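Local structure of citrate synthase (Thermotoga maritima, 2P2W) at residues V266-F271 against K275-A280. The protein probably catalyses the condensation of acetyl-CoA with oxaloacetate to give citrate and CoA, a step of the tricarboxylic acid cycle. Sequence-based numbering, arbitrary orientation.
Sequences VLQEHF and KLFRIA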
ATOM      1  N   VAL A 266      30.617  -6.022 -11.048  1.00 21.02           N
ATOM      2  CA  VAL A 266      30.090  -5.829 -12.395  1.00 20.47           C
ATOM      3  C   VAL A 266      30.589  -4.496 -12.948  1.00 21.45           C
ATOM      4  O   VAL A 266      31.105  -4.425 -14.067  1.00 21.72           O
ATOM      5  CB  VAL A 266      28.550  -5.822 -12.385  1.00 21.35           C
ATOM      6  CG1 VAL A 266      28.017  -5.364 -13.733  1.00 19.99           C
ATOM      7  CG2 VAL A 266      28.030  -7.215 -12.044  1.00 21.16           C
ATOM      8  N   LEU A 267      30.434  -3.441 -12.156  1.00 19.43           N
ATOM      9  CA  LEU A 267      30.874  -2.113 -12.566  1.00 19.40           C
ATOM     10  C   LEU A 267      32.393  -2.056 -12.740  1.00 20.65           C
ATOM     11  O   LEU A 267      32.898  -1.446 -13.684  1.00 21.47           O
ATOM     12  CB  LEU A 267      30.420  -1.076 -11.537  1.00 19.17           C
ATOM     13  CG  LEU A 267      28.903  -0.847 -11.507  1.00 19.11           C
ATOM     14  CD1 LEU A 267      28.501  -0.053 -10.265  1.00 21.30           C
ATOM     15  CD2 LEU A 267      28.490  -0.115 -12.771  1.00 18.71           C
ATOM     16  N   GLN A 268      33.119  -2.699 -11.832  1.00 20.55           N
ATOM     17  CA  GLN A 268      34.574  -2.710 -11.906  1.00 21.13           C
ATOM     18  C   GLN A 268      35.038  -3.362 -13.203  1.00 21.49           C
ATOM     19  O   GLN A 268      36.017  -2.931 -13.815  1.00 19.83           O
ATOM     20  CB  GLN A 268      35.166  -3.484 -10.724  1.00 22.18           C
ATOM     21  CG  GLN A 268      36.676  -3.331 -10.599  1.00 22.13           C
ATOM     22  CD  GLN A 268      37.066  -1.919 -10.225  1.00 23.57           C
ATOM     23  OE1 GLN A 268      36.741  -1.445  -9.132  1.00 21.14           O
ATOM     24  NE2 GLN A 268      37.757  -1.228 -11.134  1.00 22.14           N
ATOM     25  N   GLU A 269      34.326  -4.405 -13.617  1.00 21.96           N
ATOM     26  CA  GLU A 269      34.682  -5.132 -14.823  1.00 23.72           C
ATOM     27  C   GLU A 269      34.168  -4.512 -16.118  1.00 24.26           C
ATOM     28  O   GLU A 269      34.802  -4.660 -17.164  1.00 25.42           O
ATOM     29  CB  GLU A 269      34.196  -6.581 -14.713  1.00 24.49           C
ATOM     30  CG  GLU A 269      35.098  -7.451 -13.845  1.00 29.47           C
ATOM     31  CD  GLU A 269      34.492  -8.802 -13.513  1.00 31.45           C
ATOM     32  OE1 GLU A 269      33.450  -9.156 -14.105  1.00 32.96           O
ATOM     33  OE2 GLU A 269      35.061  -9.510 -12.651  1.00 32.68           O
ATOM     34  N   HIS A 270      33.042  -3.803 -16.058  1.00 22.95           N
ATOM     35  CA  HIS A 270      32.477  -3.214 -17.270  1.00 23.20           C
ATOM     36  C   HIS A 270      32.439  -1.695 -17.379  1.00 23.12           C
ATOM     37  O   HIS A 270      32.394  -1.163 -18.490  1.00 23.00           O
ATOM     38  CB  HIS A 270      31.072  -3.765 -17.506  1.00 22.76           C
ATOM     39  CG  HIS A 270      31.042  -5.241 -17.741  1.00 23.09           C
ATOM     40  ND1 HIS A 270      31.067  -6.159 -16.713  1.00 23.88           N
ATOM     41  CD2 HIS A 270      31.034  -5.960 -18.888  1.00 22.31           C
ATOM     42  CE1 HIS A 270      31.072  -7.380 -17.217  1.00 22.86           C
ATOM     43  NE2 HIS A 270      31.052  -7.286 -18.535  1.00 25.87           N
ATOM     44  N   PHE A 271      32.444  -0.997 -16.246  1.00 22.18           N
ATOM     45  CA  PHE A 271      32.420   0.466 -16.257  1.00 21.85           C
ATOM     46  C   PHE A 271      33.379   1.046 -15.214  1.00 21.72           C
ATOM     47  O   PHE A 271      33.001   1.908 -14.422  1.00 20.20           O
ATOM     48  CB  PHE A 271      31.000   0.983 -15.982  1.00 21.40           C
ATOM     49  CG  PHE A 271      29.979   0.515 -16.979  1.00 22.42           C
ATOM     50  CD1 PHE A 271      29.784   1.211 -18.170  1.00 21.53           C
ATOM     51  CD2 PHE A 271      29.224  -0.631 -16.739  1.00 22.14           C
ATOM     52  CE1 PHE A 271      28.847   0.770 -19.112  1.00 22.06           C
ATOM     53  CE2 PHE A 271      28.286  -1.080 -17.671  1.00 21.87           C
ATOM     54  CZ  PHE A 271      28.098  -0.376 -18.859  1.00 22.50           C
ATOM     55  N   LYS A 275      32.618   7.976 -13.837  1.00 19.46           N
ATOM     56  CA  LYS A 275      32.868   8.966 -12.790  1.00 20.68           C
ATOM     57  C   LYS A 275      32.016   8.636 -11.562  1.00 21.06           C
ATOM     58  O   LYS A 275      32.481   8.723 -10.426  1.00 20.41           O
ATOM     59  CB  LYS A 275      32.523  10.367 -13.313  1.00 21.09           C
ATOM     60  CG  LYS A 275      32.615  11.502 -12.299  1.00 22.33           C
ATOM     61  CD  LYS A 275      34.046  11.959 -12.035  1.00 22.85           C
ATOM     62  CE  LYS A 275      34.636  11.340 -10.779  1.00 21.89           C
ATOM     63  NZ  LYS A 275      36.046  11.805 -10.577  1.00 22.42           N
ATOM     64  N   LEU A 276      30.765   8.257 -11.799  1.00 21.28           N
ATOM     65  CA  LEU A 276      29.861   7.905 -10.709  1.00 21.03           C
ATOM     66  C   LEU A 276      30.420   6.725  -9.923  1.00 19.50           C
ATOM     67  O   LEU A 276      30.447   6.740  -8.692  1.00 17.92           O
ATOM     68  CB  LEU A 276      28.473   7.554 -11.262  1.00 19.41           C
ATOM     69  CG  LEU A 276      27.699   8.722 -11.883  1.00 20.28           C
ATOM     70  CD1 LEU A 276      26.414   8.221 -12.538  1.00 19.56           C
ATOM     71  CD2 LEU A 276      27.384   9.753 -10.796  1.00 19.39           C
ATOM     72  N   PHE A 277      30.873   5.699 -10.636  1.00 19.62           N
ATOM     73  CA  PHE A 277      31.421   4.532  -9.971  1.00 19.02           C
ATOM     74  C   PHE A 277      32.655   4.893  -9.145  1.00 19.42           C
ATOM     75  O   PHE A 277      32.790   4.447  -8.007  1.00 17.91           O
ATOM     76  CB  PHE A 277      31.780   3.445 -10.989  1.00 18.94           C
ATOM     77  CG  PHE A 277      32.402   2.224 -10.372  1.00 19.25           C
ATOM     78  CD1 PHE A 277      31.714   1.487  -9.410  1.00 19.12           C
ATOM     79  CD2 PHE A 277      33.681   1.816 -10.741  1.00 19.75           C
ATOM     80  CE1 PHE A 277      32.292   0.357  -8.823  1.00 18.70           C
ATOM     81  CE2 PHE A 277      34.265   0.691 -10.161  1.00 19.38           C
ATOM     82  CZ  PHE A 277      33.570  -0.040  -9.200  1.00 19.19           C
ATOM     83  N   ARG A 278      33.546   5.703  -9.711  1.00 19.11           N
ATOM     84  CA  ARG A 278      34.766   6.097  -9.002  1.00 19.59           C
ATOM     85  C   ARG A 278      34.417   6.769  -7.674  1.00 18.74           C
ATOM     86  O   ARG A 278      35.025   6.486  -6.642  1.00 18.57           O
ATOM     87  CB  ARG A 278      35.607   7.068  -9.845  1.00 19.98           C
ATOM     88  CG  ARG A 278      36.140   6.530 -11.179  1.00 23.01           C
ATOM     89  CD  ARG A 278      37.246   5.495 -11.010  1.00 25.85           C
ATOM     90  NE  ARG A 278      37.875   5.131 -12.288  1.00 26.49           N
ATOM     91  CZ  ARG A 278      38.860   5.808 -12.878  1.00 27.41           C
ATOM     92  NH1 ARG A 278      39.360   6.901 -12.317  1.00 29.77           N
ATOM     93  NH2 ARG A 278      39.349   5.391 -14.042  1.00 26.12           N
ATOM     94  N   ILE A 279      33.441   7.670  -7.705  1.00 17.03           N
ATOM     95  CA  ILE A 279      33.035   8.376  -6.493  1.00 17.17           C
ATOM     96  C   ILE A 279      32.414   7.414  -5.474  1.00 16.86           C
ATOM     97  O   ILE A 279      32.751   7.445  -4.291  1.00 17.31           O
ATOM     98  CB  ILE A 279      32.029   9.509  -6.827  1.00 17.75           C
ATOM     99  CG1 ILE A 279      32.688  10.516  -7.778  1.00 16.96           C
ATOM    100  CG2 ILE A 279      31.582  10.220  -5.545  1.00 16.10           C
ATOM    101  CD1 ILE A 279      31.739  11.558  -8.350  1.00 16.62           C
ATOM    102  N   ALA A 280      31.513   6.556  -5.941  1.00 17.01           N
ATOM    103  CA  ALA A 280      30.847   5.591  -5.064  1.00 17.51           C
ATOM    104  C   ALA A 280      31.857   4.634  -4.424  1.00 18.99           C
ATOM    105  O   ALA A 280      31.740   4.267  -3.248  1.00 17.36           O
ATOM    106  CB  ALA A 280      29.813   4.802  -5.861  1.00 16.21           C
TER
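The chi1 of Phe277 (178°) sets its ring opposite the backbone N and sends it from the first turn of helix 275-289 across to helix 258-270, where the backbone at Leu267 directs CB over one ring face. That methylene makes a CH-pi contact, 3.8 Å from Leu267 CB to the centroid of the Phe277 ring and 22° off the normal, displaced toward the CD1–CE1 rim. Leu267 CD1 follows, 3.7 Å from Phe277 CD1. The rim is met by Gln268, whose bent chain brings OE1 to 3.4 Å from Phe277 CE2, near the ring plane, while the amide is turned 65° from that plane. Phe271, the first residue to leave helical geometry, adds its carbonyl, with O 3.7 Å from Phe277 CD2 in an oblique approach. Phe277 illustrates how a single aromatic can join two consecutive helices across a short link, here Phe271 to Ser274, in the mainly helical citrate synthase fold. Beyond it, Leu267 also packs on Tyr302 and Val305 of helix 299-309, and Leu276 reaches Leu222 of helix 214-225. Replacing the Phe277 ring with an alanine is likely to open a gap beside Leu267 CB and leave the Gln268 amide freer to turn. The contact is thus mainly dispersive, with Gln268 OE1 probably adding weak electrostatic attraction to the electropositive hydrogens of the ring edge.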